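Local coordinates for ribonuclease VapC (Caulobacter crescentus, PDB 5K8J), which probably acts as the toxic ribonuclease of a toxin-antitoxin system, a magnesium-dependent PIN-domain enzyme restrained by its partner antitoxin VapB, at residues B[9-17]-B[55-63]. Residues are numbered along the deposited sequence; the frame is centred on the assembly and turned at random. Where two conformers were deposited one is given.
Sequences VAIHLRDGD and RRSRLDVML
Arg58 binds two carbonyls in the last turn of helix 7-15 in this PIN domain: its NE gives a short, nearly straight hydrogen bond to Arg14 O (2.7 Å), and its NH2 makes a weaker one to Leu13 O (3.4 Å). A Schellman motif at Gly16 ends the helix here, and a guanidinium suits the two carbonyls because its edge carries N-H groups side by side. A bend in its chain at chi3 turns that edge onto the carbonyls, while NH2 also lies against Gly16 CA. The remaining nitrogen, Arg58 NH1, is bonded to Leu62 O and Pro66 O of the VapB chain, joining the helix end to the antitoxin.

Beside this, Asp15 is shared by two arginines. Arg14 grips it side-on, NE to OD1 at 2.8 Å and NH2 to OD2, whereas Arg55 reaches across from helix 49-65, NE to OD1 at 3.2 Å. The two NE atoms approach OD1 from opposite faces of the carboxylate, whose negative charge probably offsets the closeness of the two guanidiniums, their planes 53° apart. Glu72 of the VapB chain pairs with Arg14, and Glu48 with Arg55, so the buried charges are distributed over several acidic partners.

Beneath the polar layer the axes of segments 9-15 and 55-63 approach to 9.2 Å, their N-to-C directions 119° apart. Arg14 is long enough to serve both layers: with CG anti to its own N (chi1 -176°), its methylenes pass over Leu59 CB before the guanidinium meets Asp15. Selenomethionine Met62, slim and unbranched, slides its selenium against the backbone of Arg14, SE to CA 3.5 Å, and there a bend carries the methyl toward Leu13, Met62 CE lying 3.6 Å from Leu13 CD2.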
loop_
_atom_site.group_PDB
_atom_site.type_symbol
_atom_site.label_atom_id
_atom_site.label_comp_id
_atom_site.label_asym_id
_atom_site.label_seq_id
_atom_site.Cartn_x
_atom_site.Cartn_y
_atom_site.Cartn_z
ATOM N N VAL B 9 18.195 -7.682 -23.828
ATOM C CA VAL B 9 18.941 -8.881 -23.452
ATOM C C VAL B 9 18.109 -10.127 -23.742
ATOM O O VAL B 9 18.615 -11.119 -24.287
ATOM C CB VAL B 9 19.357 -8.816 -21.964
ATOM C CG1 VAL B 9 20.074 -10.094 -21.536
ATOM C CG2 VAL B 9 20.254 -7.609 -21.704
ATOM N N ALA B 10 16.825 -10.104 -23.352
ATOM C CA ALA B 10 15.955 -11.242 -23.605
ATOM C C ALA B 10 15.762 -11.484 -25.096
ATOM O O ALA B 10 15.651 -12.637 -25.525
ATOM C CB ALA B 10 14.612 -11.036 -22.919
ATOM N N ILE B 11 15.651 -10.420 -25.890
ATOM C CA ILE B 11 15.580 -10.577 -27.348
ATOM C C ILE B 11 16.818 -11.298 -27.881
ATOM O O ILE B 11 16.721 -12.187 -28.744
ATOM C CB ILE B 11 15.378 -9.209 -28.039
ATOM C CG1 ILE B 11 13.962 -8.716 -27.844
ATOM C CG2 ILE B 11 15.688 -9.298 -29.568
ATOM C CD1 ILE B 11 13.741 -7.287 -28.263
ATOM N N HIS B 12 18.003 -10.906 -27.419
ATOM C CA HIS B 12 19.222 -11.548 -27.893
ATOM C C HIS B 12 19.267 -13.014 -27.497
ATOM O O HIS B 12 19.773 -13.856 -28.255
ATOM C CB HIS B 12 20.427 -10.768 -27.360
ATOM C CG HIS B 12 20.694 -9.510 -28.139
ATOM N ND1 HIS B 12 21.873 -9.306 -28.830
ATOM C CD2 HIS B 12 19.913 -8.435 -28.408
ATOM C CE1 HIS B 12 21.816 -8.145 -29.459
ATOM N NE2 HIS B 12 20.637 -7.597 -29.223
ATOM N N LEU B 13 18.699 -13.347 -26.346
ATOM C CA LEU B 13 18.555 -14.743 -25.954
ATOM C C LEU B 13 17.589 -15.471 -26.894
ATOM O O LEU B 13 17.937 -16.500 -27.491
ATOM C CB LEU B 13 18.099 -14.788 -24.485
ATOM C CG LEU B 13 18.100 -16.073 -23.673
ATOM C CD1 LEU B 13 19.462 -16.760 -23.756
ATOM C CD2 LEU B 13 17.764 -15.746 -22.233
ATOM N N ARG B 14 16.404 -14.900 -27.123
ATOM C CA ARG B 14 15.425 -15.519 -28.019
ATOM C C ARG B 14 15.990 -15.731 -29.422
ATOM O O ARG B 14 15.717 -16.757 -30.067
ATOM C CB ARG B 14 14.168 -14.658 -28.109
ATOM C CG ARG B 14 13.042 -15.315 -28.962
ATOM C CD ARG B 14 11.972 -14.327 -29.504
ATOM N NE ARG B 14 12.595 -13.324 -30.373
ATOM C CZ ARG B 14 12.164 -12.079 -30.540
ATOM N NH1 ARG B 14 11.072 -11.639 -29.932
ATOM N NH2 ARG B 14 12.842 -11.249 -31.323
ATOM N N ASP B 15 16.738 -14.758 -29.933
ATOM C CA ASP B 15 17.205 -14.826 -31.309
ATOM C C ASP B 15 18.592 -15.440 -31.444
ATOM O O ASP B 15 19.091 -15.538 -32.571
ATOM C CB ASP B 15 17.141 -13.436 -31.935
ATOM C CG ASP B 15 15.727 -12.998 -32.171
ATOM O OD1 ASP B 15 14.812 -13.858 -32.064
ATOM O OD2 ASP B 15 15.498 -11.803 -32.437
ATOM N N GLY B 16 19.185 -15.939 -30.356
ATOM C CA GLY B 16 20.320 -16.835 -30.471
ATOM C C GLY B 16 21.674 -16.167 -30.503
ATOM O O GLY B 16 22.610 -16.696 -31.127
ATOM N N ASP B 17 21.807 -15.026 -29.867
ATOM C CA ASP B 17 23.088 -14.322 -29.786
ATOM C C ASP B 17 24.020 -15.071 -28.848
ATOM O O ASP B 17 23.749 -15.145 -27.646
ATOM C CB ASP B 17 22.853 -12.904 -29.284
ATOM C CG ASP B 17 24.131 -12.118 -29.090
ATOM O OD1 ASP B 17 25.232 -12.707 -29.138
ATOM O OD2 ASP B 17 24.015 -10.890 -28.883
ATOM N N ARG B 55 11.257 -18.018 -33.754
ATOM C CA ARG B 55 11.093 -17.120 -32.621
ATOM C C ARG B 55 10.029 -17.639 -31.659
ATOM O O ARG B 55 10.174 -17.529 -30.440
ATOM C CB ARG B 55 10.768 -15.711 -33.110
ATOM C CG ARG B 55 11.980 -15.032 -33.741
ATOM C CD ARG B 55 11.713 -13.596 -34.169
ATOM N NE ARG B 55 13.001 -12.958 -34.481
ATOM C CZ ARG B 55 13.211 -12.050 -35.428
ATOM N NH1 ARG B 55 12.230 -11.640 -36.210
ATOM N NH2 ARG B 55 14.433 -11.543 -35.588
ATOM N N ARG B 56 8.945 -18.200 -32.191
ATOM C CA ARG B 56 7.901 -18.757 -31.346
ATOM C C ARG B 56 8.435 -19.903 -30.497
ATOM O O ARG B 56 8.180 -19.953 -29.284
ATOM C CB ARG B 56 6.755 -19.264 -32.240
ATOM C CG ARG B 56 5.581 -19.921 -31.511
ATOM C CD ARG B 56 4.702 -18.893 -30.847
ATOM N NE ARG B 56 5.196 -18.570 -29.514
ATOM C CZ ARG B 56 4.935 -17.452 -28.850
ATOM N NH1 ARG B 56 4.229 -16.471 -29.403
ATOM N NH2 ARG B 56 5.428 -17.291 -27.637
ATOM N N SER B 57 9.103 -20.871 -31.136
ATOM C CA SER B 57 9.556 -22.058 -30.415
ATOM C C SER B 57 10.591 -21.695 -29.355
ATOM O O SER B 57 10.560 -22.240 -28.246
ATOM C CB SER B 57 10.114 -23.106 -31.385
ATOM O OG SER B 57 11.215 -22.629 -32.131
ATOM N N ARG B 58 11.515 -20.786 -29.682
ATOM C CA ARG B 58 12.564 -20.409 -28.736
ATOM C C ARG B 58 11.999 -19.555 -27.610
ATOM O O ARG B 58 12.376 -19.731 -26.447
ATOM C CB ARG B 58 13.702 -19.692 -29.475
ATOM C CG ARG B 58 14.387 -20.647 -30.498
ATOM C CD ARG B 58 15.376 -19.958 -31.412
ATOM N NE ARG B 58 16.392 -19.349 -30.589
ATOM C CZ ARG B 58 17.523 -19.928 -30.217
ATOM N NH1 ARG B 58 17.866 -21.138 -30.647
ATOM N NH2 ARG B 58 18.327 -19.264 -29.405
ATOM N N LEU B 59 11.068 -18.649 -27.917
ATOM C CA LEU B 59 10.439 -17.895 -26.848
ATOM C C LEU B 59 9.648 -18.819 -25.941
ATOM O O LEU B 59 9.642 -18.636 -24.716
ATOM C CB LEU B 59 9.544 -16.788 -27.412
ATOM C CG LEU B 59 8.793 -15.929 -26.376
ATOM C CD1 LEU B 59 9.751 -15.261 -25.393
ATOM C CD2 LEU B 59 7.909 -14.857 -27.050
ATOM N N ASP B 60 9.009 -19.840 -26.517
ATOM C CA ASP B 60 8.203 -20.741 -25.708
ATOM C C ASP B 60 9.069 -21.485 -24.698
ATOM O O ASP B 60 8.688 -21.601 -23.530
ATOM C CB ASP B 60 7.426 -21.722 -26.590
ATOM C CG ASP B 60 6.227 -21.073 -27.287
ATOM O OD1 ASP B 60 5.714 -21.737 -28.225
ATOM O OD2 ASP B 60 5.840 -19.954 -26.921
ATOM N N VAL B 61 10.261 -21.925 -25.099
ATOM C CA VAL B 61 11.150 -22.580 -24.132
ATOM C C VAL B 61 11.583 -21.592 -23.051
ATOM O O VAL B 61 11.599 -21.930 -21.864
ATOM C CB VAL B 61 12.356 -23.257 -24.827
ATOM C CG1 VAL B 61 11.887 -24.310 -25.827
ATOM C CG2 VAL B 61 13.227 -22.288 -25.527
HETATM N N MSE B 62 11.895 -20.351 -23.420
HETATM C CA MSE B 62 12.243 -19.334 -22.421
HETATM C C MSE B 62 11.135 -19.088 -21.428
HETATM O O MSE B 62 11.367 -18.947 -20.223
HETATM C CB MSE B 62 12.605 -18.009 -23.085
HETATM C CG MSE B 62 13.795 -18.110 -24.003
HETATM SE SE MSE B 62 14.062 -16.458 -24.946
HETATM C CE MSE B 62 14.346 -15.450 -23.344
ATOM N N LEU B 63 9.912 -18.937 -21.930
ATOM C CA LEU B 63 8.807 -18.639 -21.034
ATOM C C LEU B 63 8.436 -19.828 -20.169
ATOM O O LEU B 63 7.873 -19.646 -19.090
ATOM C CB LEU B 63 7.585 -18.195 -21.835
ATOM C CG LEU B 63 7.732 -16.864 -22.574
ATOM C CD1 LEU B 63 6.452 -16.541 -23.336
ATOM C CD2 LEU B 63 8.037 -15.727 -21.649
#